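Local coordinates for protein KauB (Pseudomonas aeruginosa PAO1, PDB 6B4R) that probably oxidises aminoaldehydes and a broad range of other aldehydes to the corresponding acids, with NAD(P)+ as the electron acceptor, at residues L152-P157 with E489-W494; M235-L240 with N260-W265; I275-A280 with A431-S436; V310-K315 with V409-D414. All blocks are in the same frame, centred on the assembly; numbering follows the deposited sequence.

Interaction 1 of 4, residues L152-P157 with E489-W494; sequences LVTREP and ELKATW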
loop_
_atom_site.group_PDB
_atom_site.type_symbol
_atom_site.label_atom_id
_atom_site.label_comp_id
_atom_site.label_asym_id
_atom_site.label_seq_id
_atom_site.Cartn_x
_atom_site.Cartn_y
_atom_site.Cartn_z
ATOM N N LEU A 152 -10.353 2.859 -11.686
ATOM C CA LEU A 152 -9.949 1.610 -11.061
ATOM C C LEU A 152 -8.649 1.097 -11.664
ATOM O O LEU A 152 -8.486 1.068 -12.884
ATOM C CB LEU A 152 -11.039 0.553 -11.242
ATOM C CG LEU A 152 -12.439 0.933 -10.757
ATOM C CD1 LEU A 152 -13.422 -0.193 -11.035
ATOM C CD2 LEU A 152 -12.412 1.275 -9.274
ATOM N N VAL A 153 -7.724 0.691 -10.802
ATOM C CA VAL A 153 -6.487 0.078 -11.257
ATOM C C VAL A 153 -6.405 -1.331 -10.692
ATOM O O VAL A 153 -6.055 -1.522 -9.529
ATOM C CB VAL A 153 -5.253 0.891 -10.828
ATOM C CG1 VAL A 153 -3.986 0.261 -11.385
ATOM C CG2 VAL A 153 -5.384 2.334 -11.294
ATOM N N THR A 154 -6.736 -2.315 -11.521
ATOM C CA THR A 154 -6.844 -3.698 -11.070
ATOM C C THR A 154 -5.825 -4.615 -11.738
ATOM O O THR A 154 -5.240 -4.268 -12.765
ATOM C CB THR A 154 -8.263 -4.254 -11.316
ATOM O OG1 THR A 154 -8.611 -4.090 -12.698
ATOM C CG2 THR A 154 -9.281 -3.525 -10.451
ATOM N N ARG A 155 -5.618 -5.786 -11.143
ATOM C CA ARG A 155 -4.717 -6.788 -11.701
ATOM C C ARG A 155 -5.480 -8.011 -12.204
ATOM O O ARG A 155 -6.468 -8.429 -11.606
ATOM C CB ARG A 155 -3.666 -7.209 -10.673
ATOM C CG ARG A 155 -2.653 -6.126 -10.360
ATOM C CD ARG A 155 -1.443 -6.694 -9.642
ATOM N NE ARG A 155 -0.377 -5.706 -9.508
ATOM C CZ ARG A 155 0.601 -5.533 -10.392
ATOM N NH1 ARG A 155 0.655 -6.285 -11.484
ATOM N NH2 ARG A 155 1.527 -4.608 -10.182
ATOM N N GLU A 156 -5.015 -8.573 -13.316
ATOM C CA GLU A 156 -5.649 -9.742 -13.911
ATOM C C GLU A 156 -4.588 -10.745 -14.329
ATOM O O GLU A 156 -3.513 -10.355 -14.776
ATOM C CB GLU A 156 -6.477 -9.340 -15.131
ATOM C CG GLU A 156 -7.646 -8.428 -14.821
ATOM C CD GLU A 156 -8.360 -7.968 -16.071
ATOM O OE1 GLU A 156 -9.372 -7.248 -15.950
ATOM O OE2 GLU A 156 -7.907 -8.330 -17.176
ATOM N N PRO A 157 -4.891 -12.044 -14.191
ATOM C CA PRO A 157 -3.936 -13.091 -14.569
ATOM C C PRO A 157 -3.556 -13.001 -16.046
ATOM O O PRO A 157 -4.408 -12.677 -16.873
ATOM C CB PRO A 157 -4.702 -14.387 -14.279
ATOM C CG PRO A 157 -6.144 -13.992 -14.262
ATOM C CD PRO A 157 -6.168 -12.604 -13.717
ATOM N N GLU A 489 -1.428 -8.603 -15.064
ATOM C CA GLU A 489 -1.358 -7.383 -15.855
ATOM C C GLU A 489 -2.151 -6.284 -15.161
ATOM O O GLU A 489 -3.148 -6.555 -14.494
ATOM C CB GLU A 489 -1.933 -7.618 -17.253
ATOM C CG GLU A 489 -1.198 -8.655 -18.081
ATOM C CD GLU A 489 -0.135 -8.045 -18.975
ATOM O OE1 GLU A 489 -0.080 -8.418 -20.166
ATOM O OE2 GLU A 489 0.643 -7.195 -18.489
ATOM N N LEU A 490 -1.702 -5.044 -15.316
ATOM C CA LEU A 490 -2.420 -3.899 -14.774
ATOM C C LEU A 490 -3.470 -3.401 -15.759
ATOM O O LEU A 490 -3.213 -3.294 -16.958
ATOM C CB LEU A 490 -1.446 -2.769 -14.449
ATOM C CG LEU A 490 -0.619 -2.951 -13.181
ATOM C CD1 LEU A 490 0.408 -1.841 -13.058
ATOM C CD2 LEU A 490 -1.534 -2.971 -11.969
ATOM N N LYS A 491 -4.656 -3.100 -15.246
ATOM C CA LYS A 491 -5.722 -2.554 -16.072
ATOM C C LYS A 491 -6.273 -1.278 -15.453
ATOM O O LYS A 491 -6.758 -1.289 -14.324
ATOM C CB LYS A 491 -6.847 -3.576 -16.253
ATOM C CG LYS A 491 -8.106 -2.995 -16.875
ATOM C CD LYS A 491 -9.164 -4.059 -17.102
ATOM C CE LYS A 491 -8.713 -5.055 -18.150
ATOM N NZ LYS A 491 -9.746 -6.097 -18.402
ATOM N N ALA A 492 -6.194 -0.178 -16.195
ATOM C CA ALA A 492 -6.753 1.087 -15.739
ATOM C C ALA A 492 -8.138 1.312 -16.335
ATOM O O ALA A 492 -8.270 1.682 -17.502
ATOM C CB ALA A 492 -5.827 2.237 -16.090
ATOM N N THR A 493 -9.170 1.081 -15.528
ATOM C CA THR A 493 -10.546 1.279 -15.968
ATOM C C THR A 493 -11.078 2.640 -15.528
ATOM O O THR A 493 -11.423 2.832 -14.363
ATOM C CB THR A 493 -11.480 0.181 -15.427
ATOM O OG1 THR A 493 -10.974 -1.107 -15.796
ATOM C CG2 THR A 493 -12.883 0.350 -15.991
ATOM N N TRP A 494 -11.144 3.578 -16.467
ATOM C CA TRP A 494 -11.626 4.922 -16.168
ATOM C C TRP A 494 -13.068 5.105 -16.627
ATOM O O TRP A 494 -13.353 5.152 -17.824
ATOM C CB TRP A 494 -10.715 5.980 -16.798
ATOM C CG TRP A 494 -9.904 6.738 -15.790
ATOM C CD1 TRP A 494 -9.936 8.084 -15.556
ATOM C CD2 TRP A 494 -8.953 6.194 -14.867
ATOM N NE1 TRP A 494 -9.057 8.412 -14.551
ATOM C CE2 TRP A 494 -8.442 7.269 -14.110
ATOM C CE3 TRP A 494 -8.480 4.902 -14.608
ATOM C CZ2 TRP A 494 -7.485 7.093 -13.113
ATOM C CZ3 TRP A 494 -7.530 4.728 -13.616
ATOM C CH2 TRP A 494 -7.042 5.818 -12.881
HETATM O O HOH W 1 -9.233 -1.807 -13.815
#

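Interaction 2 of 4, residues M235-L240 with N260-W265; sequences MDVDTL and NMKRVW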
loop_
_atom_site.group_PDB
_atom_site.type_symbol
_atom_site.label_atom_id
_atom_site.label_comp_id
_atom_site.label_asym_id
_atom_site.label_seq_id
_atom_site.Cartn_x
_atom_site.Cartn_y
_atom_site.Cartn_z
ATOM N N MET A 235 3.746 -19.015 -29.442
ATOM C CA MET A 235 3.064 -17.741 -29.666
ATOM C C MET A 235 1.858 -17.521 -28.756
ATOM O O MET A 235 1.269 -16.440 -28.759
ATOM C CB MET A 235 2.629 -17.615 -31.129
ATOM C CG MET A 235 3.773 -17.660 -32.133
ATOM S SD MET A 235 4.873 -16.233 -32.027
ATOM C CE MET A 235 3.768 -14.904 -32.493
ATOM N N ASP A 236 1.488 -18.537 -27.981
ATOM C CA ASP A 236 0.336 -18.413 -27.091
ATOM C C ASP A 236 0.713 -18.522 -25.614
ATOM O O ASP A 236 -0.160 -18.583 -24.746
ATOM C CB ASP A 236 -0.750 -19.433 -27.445
ATOM C CG ASP A 236 -2.125 -19.004 -26.966
ATOM O OD1 ASP A 236 -2.447 -17.802 -27.084
ATOM O OD2 ASP A 236 -2.881 -19.866 -26.466
ATOM N N VAL A 237 2.012 -18.549 -25.335
ATOM C CA VAL A 237 2.499 -18.484 -23.961
ATOM C C VAL A 237 2.683 -17.024 -23.563
ATOM O O VAL A 237 3.478 -16.302 -24.168
ATOM C CB VAL A 237 3.830 -19.239 -23.782
ATOM C CG1 VAL A 237 4.433 -18.938 -22.414
ATOM C CG2 VAL A 237 3.623 -20.738 -23.966
ATOM N N ASP A 238 1.945 -16.596 -22.542
ATOM C CA ASP A 238 1.920 -15.190 -22.148
ATOM C C ASP A 238 3.127 -14.772 -21.317
ATOM O O ASP A 238 3.594 -13.636 -21.416
ATOM C CB ASP A 238 0.636 -14.882 -21.376
ATOM C CG ASP A 238 -0.605 -15.057 -22.221
ATOM O OD1 ASP A 238 -0.676 -14.442 -23.307
ATOM O OD2 ASP A 238 -1.503 -15.818 -21.802
ATOM N N THR A 239 3.624 -15.694 -20.500
ATOM C CA THR A 239 4.682 -15.380 -19.549
ATOM C C THR A 239 5.619 -16.567 -19.359
ATOM O O THR A 239 5.176 -17.706 -19.215
ATOM C CB THR A 239 4.087 -14.964 -18.180
ATOM O OG1 THR A 239 3.327 -13.759 -18.332
ATOM C CG2 THR A 239 5.182 -14.735 -17.149
ATOM N N LEU A 240 6.919 -16.286 -19.364
ATOM C CA LEU A 240 7.936 -17.300 -19.131
ATOM C C LEU A 240 8.754 -16.919 -17.901
ATOM O O LEU A 240 9.386 -15.861 -17.872
ATOM C CB LEU A 240 8.842 -17.425 -20.362
ATOM C CG LEU A 240 9.950 -18.485 -20.424
ATOM C CD1 LEU A 240 11.240 -18.013 -19.764
ATOM C CD2 LEU A 240 9.486 -19.792 -19.807
ATOM N N ASN A 260 6.630 -13.944 -29.588
ATOM C CA ASN A 260 5.432 -13.143 -29.335
ATOM C C ASN A 260 5.611 -12.044 -28.293
ATOM O O ASN A 260 4.625 -11.518 -27.771
ATOM C CB ASN A 260 4.276 -14.047 -28.909
ATOM C CG ASN A 260 4.499 -14.674 -27.543
ATOM O OD1 ASN A 260 5.634 -14.795 -27.081
ATOM N ND2 ASN A 260 3.415 -15.078 -26.893
ATOM N N MET A 261 6.862 -11.711 -27.986
ATOM C CA MET A 261 7.173 -10.671 -27.007
ATOM C C MET A 261 6.563 -11.000 -25.640
ATOM O O MET A 261 6.048 -10.123 -24.945
ATOM C CB MET A 261 6.690 -9.303 -27.507
ATOM C CG MET A 261 7.373 -8.107 -26.868
ATOM S SD MET A 261 6.561 -6.558 -27.302
ATOM C CE MET A 261 6.720 -6.591 -29.080
ATOM N N LYS A 262 6.614 -12.274 -25.269
ATOM C CA LYS A 262 6.105 -12.718 -23.975
ATOM C C LYS A 262 6.919 -12.113 -22.837
ATOM O O LYS A 262 8.123 -11.886 -22.980
ATOM C CB LYS A 262 6.143 -14.245 -23.885
ATOM C CG LYS A 262 7.524 -14.846 -24.130
ATOM C CD LYS A 262 7.533 -16.353 -23.893
ATOM C CE LYS A 262 6.584 -17.081 -24.838
ATOM N NZ LYS A 262 7.020 -17.029 -26.263
ATOM N N ARG A 263 6.260 -11.844 -21.712
ATOM C CA ARG A 263 6.958 -11.357 -20.528
ATOM C C ARG A 263 7.961 -12.402 -20.068
ATOM O O ARG A 263 7.659 -13.595 -20.045
ATOM C CB ARG A 263 5.983 -11.036 -19.393
ATOM C CG ARG A 263 5.132 -9.797 -19.619
ATOM C CD ARG A 263 3.787 -10.147 -20.230
ATOM N NE ARG A 263 2.953 -8.963 -20.412
ATOM C CZ ARG A 263 2.901 -8.252 -21.533
ATOM N NH1 ARG A 263 3.633 -8.610 -22.582
ATOM N NH2 ARG A 263 2.114 -7.186 -21.607
ATOM N N VAL A 264 9.158 -11.953 -19.714
ATOM C CA VAL A 264 10.216 -12.864 -19.304
ATOM C C VAL A 264 10.821 -12.460 -17.964
ATOM O O VAL A 264 11.413 -11.390 -17.833
ATOM C CB VAL A 264 11.325 -12.953 -20.369
ATOM C CG1 VAL A 264 12.474 -13.788 -19.866
ATOM C CG2 VAL A 264 10.778 -13.547 -21.651
ATOM N N TRP A 265 10.661 -13.327 -16.970
ATOM C CA TRP A 265 11.210 -13.094 -15.643
ATOM C C TRP A 265 12.250 -14.162 -15.343
ATOM O O TRP A 265 11.968 -15.356 -15.426
ATOM C CB TRP A 265 10.094 -13.107 -14.597
ATOM C CG TRP A 265 8.969 -12.176 -14.939
ATOM C CD1 TRP A 265 7.798 -12.499 -15.562
ATOM C CD2 TRP A 265 8.918 -10.765 -14.696
ATOM N NE1 TRP A 265 7.018 -11.378 -15.715
ATOM C CE2 TRP A 265 7.682 -10.300 -15.192
ATOM C CE3 TRP A 265 9.795 -9.850 -14.105
ATOM C CZ2 TRP A 265 7.302 -8.963 -15.113
ATOM C CZ3 TRP A 265 9.414 -8.521 -14.028
ATOM C CH2 TRP A 265 8.179 -8.091 -14.530
#

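Interaction 3 of 4, residues I275-A280 with A431-S436; sequences IVFADA and AAVWTS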
loop_
_atom_site.group_PDB
_atom_site.type_symbol
_atom_site.label_atom_id
_atom_site.label_comp_id
_atom_site.label_asym_id
_atom_site.label_seq_id
_atom_site.Cartn_x
_atom_site.Cartn_y
_atom_site.Cartn_z
ATOM N N ILE A 275 30.903 -10.589 3.282
ATOM C CA ILE A 275 31.826 -9.590 3.821
ATOM C C ILE A 275 31.897 -9.591 5.348
ATOM O O ILE A 275 30.915 -9.289 6.027
ATOM C CB ILE A 275 31.448 -8.171 3.347
ATOM C CG1 ILE A 275 31.321 -8.134 1.823
ATOM C CG2 ILE A 275 32.467 -7.148 3.839
ATOM C CD1 ILE A 275 30.784 -6.823 1.287
ATOM N N VAL A 276 33.071 -9.917 5.880
ATOM C CA VAL A 276 33.268 -9.986 7.324
ATOM C C VAL A 276 34.218 -8.900 7.823
ATOM O O VAL A 276 35.408 -8.913 7.513
ATOM C CB VAL A 276 33.822 -11.356 7.753
ATOM C CG1 VAL A 276 33.991 -11.409 9.264
ATOM C CG2 VAL A 276 32.912 -12.473 7.269
ATOM N N PHE A 277 33.683 -7.965 8.602
ATOM C CA PHE A 277 34.485 -6.889 9.168
ATOM C C PHE A 277 35.122 -7.303 10.491
ATOM O O PHE A 277 34.698 -8.271 11.125
ATOM C CB PHE A 277 33.638 -5.626 9.360
ATOM C CG PHE A 277 33.334 -4.897 8.080
ATOM C CD1 PHE A 277 34.234 -3.978 7.561
ATOM C CD2 PHE A 277 32.149 -5.125 7.398
ATOM C CE1 PHE A 277 33.959 -3.304 6.384
ATOM C CE2 PHE A 277 31.869 -4.454 6.219
ATOM C CZ PHE A 277 32.774 -3.542 5.712
ATOM N N ALA A 278 36.144 -6.558 10.900
ATOM C CA ALA A 278 36.852 -6.837 12.145
ATOM C C ALA A 278 35.924 -6.739 13.353
ATOM O O ALA A 278 36.073 -7.487 14.319
ATOM C CB ALA A 278 38.032 -5.886 12.304
ATOM N N ASP A 279 34.967 -5.818 13.290
ATOM C CA ASP A 279 34.075 -5.565 14.417
ATOM C C ASP A 279 32.802 -6.408 14.387
ATOM O O ASP A 279 31.768 -5.997 14.912
ATOM C CB ASP A 279 33.724 -4.072 14.515
ATOM C CG ASP A 279 33.083 -3.524 13.242
ATOM O OD1 ASP A 279 32.767 -4.312 12.326
ATOM O OD2 ASP A 279 32.884 -2.291 13.165
ATOM N N ALA A 280 32.881 -7.583 13.767
ATOM C CA ALA A 280 31.746 -8.500 13.729
ATOM C C ALA A 280 31.328 -8.902 15.146
ATOM O O ALA A 280 32.179 -9.109 16.008
ATOM C CB ALA A 280 32.089 -9.728 12.902
ATOM N N ALA A 431 24.309 -10.803 -1.049
ATOM C CA ALA A 431 25.515 -10.331 -0.378
ATOM C C ALA A 431 25.308 -10.385 1.132
ATOM O O ALA A 431 24.175 -10.389 1.609
ATOM C CB ALA A 431 25.852 -8.915 -0.821
ATOM N N ALA A 432 26.400 -10.430 1.886
ATOM C CA ALA A 432 26.303 -10.428 3.343
ATOM C C ALA A 432 27.329 -9.504 3.986
ATOM O O ALA A 432 28.431 -9.329 3.469
ATOM C CB ALA A 432 26.437 -11.835 3.897
ATOM N N VAL A 433 26.950 -8.906 5.110
ATOM C CA VAL A 433 27.842 -8.033 5.863
ATOM C C VAL A 433 27.812 -8.387 7.346
ATOM O O VAL A 433 26.743 -8.504 7.943
ATOM C CB VAL A 433 27.465 -6.548 5.685
ATOM C CG1 VAL A 433 28.293 -5.674 6.612
ATOM C CG2 VAL A 433 27.657 -6.121 4.242
ATOM N N TRP A 434 28.990 -8.564 7.931
ATOM C CA TRP A 434 29.102 -8.858 9.353
ATOM C C TRP A 434 29.803 -7.718 10.084
ATOM O O TRP A 434 30.999 -7.491 9.905
ATOM C CB TRP A 434 29.843 -10.179 9.568
ATOM C CG TRP A 434 29.122 -11.353 8.971
ATOM C CD1 TRP A 434 29.067 -11.695 7.652
ATOM C CD2 TRP A 434 28.350 -12.334 9.674
ATOM N NE1 TRP A 434 28.307 -12.829 7.489
ATOM C CE2 TRP A 434 27.857 -13.241 8.716
ATOM C CE3 TRP A 434 28.027 -12.534 11.019
ATOM C CZ2 TRP A 434 27.061 -14.331 9.060
ATOM C CZ3 TRP A 434 27.237 -13.615 11.359
ATOM C CH2 TRP A 434 26.763 -14.501 10.384
ATOM N N THR A 435 29.039 -6.997 10.898
ATOM C CA THR A 435 29.562 -5.877 11.668
ATOM C C THR A 435 28.591 -5.537 12.791
ATOM O O THR A 435 27.398 -5.826 12.700
ATOM C CB THR A 435 29.790 -4.631 10.784
ATOM O OG1 THR A 435 30.273 -3.545 11.585
ATOM C CG2 THR A 435 28.501 -4.210 10.108
ATOM N N SER A 436 29.109 -4.930 13.854
ATOM C CA SER A 436 28.282 -4.543 14.988
ATOM C C SER A 436 27.990 -3.048 14.956
ATOM O O SER A 436 27.196 -2.544 15.752
ATOM C CB SER A 436 28.969 -4.913 16.302
ATOM O OG SER A 436 30.183 -4.201 16.457
#

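Interaction 4 of 4, residues V310-K315 with V409-D414; sequences VERSIK and VIEFED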
loop_
_atom_site.group_PDB
_atom_site.type_symbol
_atom_site.label_atom_id
_atom_site.label_comp_id
_atom_site.label_asym_id
_atom_site.label_seq_id
_atom_site.Cartn_x
_atom_site.Cartn_y
_atom_site.Cartn_z
ATOM N N VAL A 310 37.243 -10.770 3.529
ATOM C CA VAL A 310 37.670 -10.615 4.918
ATOM C C VAL A 310 38.574 -9.400 5.106
ATOM O O VAL A 310 39.509 -9.184 4.332
ATOM C CB VAL A 310 38.418 -11.867 5.420
ATOM C CG1 VAL A 310 38.692 -11.766 6.916
ATOM C CG2 VAL A 310 37.624 -13.122 5.107
ATOM N N GLU A 311 38.291 -8.608 6.136
ATOM C CA GLU A 311 39.132 -7.464 6.462
ATOM C C GLU A 311 40.516 -7.959 6.866
ATOM O O GLU A 311 40.640 -8.899 7.651
ATOM C CB GLU A 311 38.509 -6.622 7.576
ATOM C CG GLU A 311 39.212 -5.295 7.806
ATOM C CD GLU A 311 38.413 -4.351 8.682
ATOM O OE1 GLU A 311 37.360 -4.770 9.209
ATOM O OE2 GLU A 311 38.837 -3.186 8.839
ATOM N N ARG A 312 41.547 -7.325 6.318
ATOM C CA ARG A 312 42.917 -7.808 6.461
ATOM C C ARG A 312 43.386 -7.926 7.913
ATOM O O ARG A 312 44.162 -8.819 8.247
ATOM C CB ARG A 312 43.882 -6.931 5.658
ATOM C CG ARG A 312 44.733 -7.717 4.676
ATOM C CD ARG A 312 45.719 -6.828 3.946
ATOM N NE ARG A 312 45.051 -5.795 3.158
ATOM C CZ ARG A 312 44.658 -5.953 1.899
ATOM N NH1 ARG A 312 44.863 -7.107 1.276
ATOM N NH2 ARG A 312 44.059 -4.956 1.259
ATOM N N SER A 313 42.902 -7.037 8.775
ATOM C CA SER A 313 43.344 -7.012 10.168
ATOM C C SER A 313 42.923 -8.243 10.982
ATOM O O SER A 313 43.480 -8.495 12.051
ATOM C CB SER A 313 42.877 -5.729 10.863
ATOM O OG SER A 313 41.465 -5.609 10.834
ATOM N N ILE A 314 41.947 -9.001 10.486
ATOM C CA ILE A 314 41.494 -10.203 11.188
ATOM C C ILE A 314 41.588 -11.464 10.341
ATOM O O ILE A 314 41.044 -12.500 10.714
ATOM C CB ILE A 314 40.036 -10.085 11.666
ATOM C CG1 ILE A 314 39.108 -9.870 10.468
ATOM C CG2 ILE A 314 39.898 -8.975 12.697
ATOM C CD1 ILE A 314 37.655 -10.159 10.757
ATOM N N LYS A 315 42.279 -11.380 9.211
ATOM C CA LYS A 315 42.361 -12.505 8.285
ATOM C C LYS A 315 43.080 -13.709 8.893
ATOM O O LYS A 315 42.677 -14.853 8.685
ATOM C CB LYS A 315 43.044 -12.073 6.983
ATOM C CG LYS A 315 42.941 -13.083 5.849
ATOM C CD LYS A 315 44.163 -13.982 5.779
ATOM C CE LYS A 315 44.029 -15.001 4.660
ATOM N NZ LYS A 315 45.247 -15.853 4.542
ATOM N N VAL A 409 38.706 -16.933 -0.872
ATOM C CA VAL A 409 38.973 -15.984 0.203
ATOM C C VAL A 409 39.703 -14.753 -0.328
ATOM O O VAL A 409 40.813 -14.851 -0.854
ATOM C CB VAL A 409 39.785 -16.622 1.343
ATOM C CG1 VAL A 409 40.008 -15.613 2.461
ATOM C CG2 VAL A 409 39.073 -17.859 1.867
ATOM N N ILE A 410 39.061 -13.598 -0.190
ATOM C CA ILE A 410 39.596 -12.350 -0.719
ATOM C C ILE A 410 39.737 -11.317 0.394
ATOM O O ILE A 410 38.818 -11.117 1.188
ATOM C CB ILE A 410 38.699 -11.791 -1.842
ATOM C CG1 ILE A 410 38.458 -12.862 -2.911
ATOM C CG2 ILE A 410 39.318 -10.543 -2.455
ATOM C CD1 ILE A 410 37.408 -12.493 -3.932
ATOM N N GLU A 411 40.894 -10.669 0.449
ATOM C CA GLU A 411 41.176 -9.694 1.493
ATOM C C GLU A 411 40.858 -8.277 1.037
ATOM O O GLU A 411 41.035 -7.935 -0.134
ATOM C CB GLU A 411 42.645 -9.777 1.912
ATOM C CG GLU A 411 43.065 -11.136 2.447
ATOM C CD GLU A 411 44.546 -11.202 2.760
ATOM O OE1 GLU A 411 45.225 -10.160 2.646
ATOM O OE2 GLU A 411 45.034 -12.297 3.115
ATOM N N PHE A 412 40.379 -7.459 1.969
ATOM C CA PHE A 412 40.177 -6.038 1.712
ATOM C C PHE A 412 40.726 -5.206 2.867
ATOM O O PHE A 412 40.797 -5.679 4.000
ATOM C CB PHE A 412 38.700 -5.714 1.448
ATOM C CG PHE A 412 37.789 -5.974 2.620
ATOM C CD1 PHE A 412 37.079 -7.160 2.715
ATOM C CD2 PHE A 412 37.627 -5.022 3.618
ATOM C CE1 PHE A 412 36.233 -7.395 3.785
ATOM C CE2 PHE A 412 36.788 -5.254 4.690
ATOM C CZ PHE A 412 36.088 -6.441 4.774
ATOM N N GLU A 413 41.114 -3.970 2.576
ATOM C CA GLU A 413 41.703 -3.103 3.590
ATOM C C GLU A 413 40.637 -2.453 4.469
ATOM O O GLU A 413 40.734 -2.480 5.695
ATOM C CB GLU A 413 42.585 -2.032 2.942
ATOM C CG GLU A 413 43.306 -1.141 3.945
ATOM C CD GLU A 413 44.284 -1.912 4.816
ATOM O OE1 GLU A 413 44.889 -2.888 4.321
ATOM O OE2 GLU A 413 44.443 -1.542 6.000
ATOM N N ASP A 414 39.621 -1.873 3.836
ATOM C CA ASP A 414 38.554 -1.190 4.562
ATOM C C ASP A 414 37.194 -1.358 3.886
ATOM O O ASP A 414 37.067 -2.068 2.886
ATOM C CB ASP A 414 38.882 0.297 4.726
ATOM C CG ASP A 414 39.288 0.957 3.418
ATOM O OD1 ASP A 414 38.860 0.486 2.345
ATOM O OD2 ASP A 414 40.038 1.954 3.462
HETATM O O HOH W 2 42.269 -4.190 7.290
#

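Interaction 1 of 4, residues L152-P157 with E489-W494
Lys491 and Glu156 form the salt bridge of this contact, with NZ 2.7 Å from OE1. The ammonium nitrogen meets that oxygen on its syn side, 17° out of the carboxylate plane, while its bond to OE2 is weak. Lys491 starts with CG anti to the backbone N (chi1 169°) and bends at chi3, which brings NZ to the carboxylate ending the extended Glu156 chain; NZ also donates to the backbone of another chain of the assembly. Behind this pair run six backbone hydrogen bonds, two in each of the pairs Leu152-Thr493, Thr154-Lys491 and Glu156-Glu489. Lys491 O has a further donor in a water 2.6 Å away, which also bonds Thr154 OG1 (2.6 Å) and Thr493 OG1 (2.7 Å). The two segments are thus neighbouring antiparallel strands, 149-164 and 488-496, of a mixed sheet, and Ala492 to Trp494 pair in parallel with a strand of another chain, in keeping with the oligomerisation region of aldehyde dehydrogenases. On the face carrying Val153 and Arg155, Leu490 CD2 sits 3.7 Å from Arg155 CZ, over the centre of one guanidinium face, while NH1 of that arginine is hydrogen-bonded to Thr488. The same methyl lies 4.1 Å from Val153 CG1. The other branch of the valine, CG2, comes to the edge of the Trp494 ring, in its plane and 4.0 Å from CZ3.

Interaction 2 of 4, residues M235-L240 with N260-W265
The amide of Asn260 turns its ND2 edge to the loop 235-238 and grips it through that nitrogen. ND2 gives a nearly straight hydrogen bond (174°) to Val237 O at 3.0 Å; the acceptor lies in the amide plane, yet the donor stands above the plane of the carbonyl. A second, weak bond runs from ND2 to Met235 O. The side chains of Asn260 and Met235 run antiparallel alongside each other, with the Met235 methyl CE 3.7 Å from Asn260 CB. Lys262 is bent at chi3 and chi4 and crosses Val237 at a slant, with CE 3.7 Å from Val237 CB. That fold brings its NZ back to Asn260 OD1 (2.8 Å), from above the carbonyl plane, and to the backbone oxygens of Ala232 and His234. Farther along, Thr239 has CG2 anti to the backbone N (chi1 -63° for OG1), which puts this methyl at the edge of the Trp265 indole, in its plane and 3.8 Å from CD1. Backbone bonds open the parallel pairing at the start of the two strands: Arg263 N to Asp238 O, Leu240 N to Arg263 O (2.9 Å) and Trp265 N to Leu240 O (3.0 Å). Strand 239-243, helix 246-258 and strand 263-267 make a beta-alpha-beta unit, consistent with the Rossmann-like cofactor domain of the family. The helix packs on Leu240, Lys262 and Val264 through Leu252 and Ala256, and strand 149-164 flanks Thr239.

Interaction 3 of 4, residues I275-A280 with A431-S436
Asp279 O is held by two groups of Ser436: OG donates to it at 2.9 Å, in the carbonyl plane, and the backbone N adds a weak bond. Ser436 OG stands between its own backbone N and carbonyl carbon (chi1 63°), a placement that lets side chain and main chain of one residue reach the same oxygen. The site closes the ends of two parallel strands, 273-276 and 430-434, in the mixed sheet expected of the catalytic domain of an aldehyde dehydrogenase; beyond Val276 the chain makes a type I beta turn from Phe277 to Ala280, with Asp279 inside it. Asp279 also takes a hydrogen bond from Thr435 OG1, 2.7 Å to OD1, arriving 43° above the carboxylate plane as the two side chains lie alongside each other. Its other oxygen, OD2, has a salt bridge with Lys440 of helix 438-447. Three backbone bonds fix the strand register: Ile275 N to Ala432 O, Trp434 N to Ile275 O (2.8 Å) and Phe277 N to Trp434 O (3.0 Å). The Phe277 ring has Trp434 O at its edge, in plane, and its CE2 touches Val433 CG1 at 3.8 Å. The Trp434 indole has Ile275 O in its plane, 3.4 Å from CD1. A valine branch, Val276 CG2, lies 3.9 Å from Trp434 CD1.

Interaction 4 of 4, residues V310-K315 with V409-D414
Glu411 and Glu413 share the positive charges of Arg312 and Lys315 in a network of salt bridges. The Arg312 chain, bent at chi3 (-61°), crosses both glutamates at about a right angle. Its NE donates to Glu413 OE1 at 3.1 Å, almost straight (168°), with the oxygen near the guanidinium plane, whereas NH1 reaches Glu411 OE1 only weakly at 3.4 Å. Lys315 lays its CD and CE against Glu411 OE2, each 3.3 Å away; its NZ makes only a long ion pair there and a salt bridge with Asp389. Among the backbone hydrogen bonds, Val310 N to Ile410 O (2.8 Å) and Phe412 N to Val310 O define a parallel pairing, and Arg312 N to Phe412 O (2.9 Å) carries it to the strand ends. A water links Ser313 N with Glu413 O. In the packing, one face of the Phe412 ring lies against the chain of the other strand: Glu311 N stands 3.2 Å above the ring plane, toward its rim, and Glu311 CB is 3.6 Å from CE2. Strand 406-412 has strand 307-311 on one side and 382-389 as its other neighbour. Helix 315-326 starts just after Ile314, and helix 415-423, N-capped by Asp414, packs on Phe412.

In the fold
The contacts fall into two groups, one on each of two mixed sheets. Interactions 1 and 2, centres 19 Å apart, share a sheet in which strands 149-164 and 239-243 are neighbours, and a salt bridge from Glu489 OE1 to Arg263 NH2 (2.9 Å) ties them. Interactions 3 and 4, centres 11 Å apart, share the other, joined by Ala278 N and Glu311 OE1 (2.7 Å), probably a hydrogen bond. In interaction 2, the Trp265 side chain is about 7 Å from that of the predicted active-site Glu267, two residues further along the same strand. The bound polyether, whose pocket includes Cys302, here oxidised to 3-sulfinoalanine, is about 14 Å from the Trp265 side chain and 13 Å from that of Ala432.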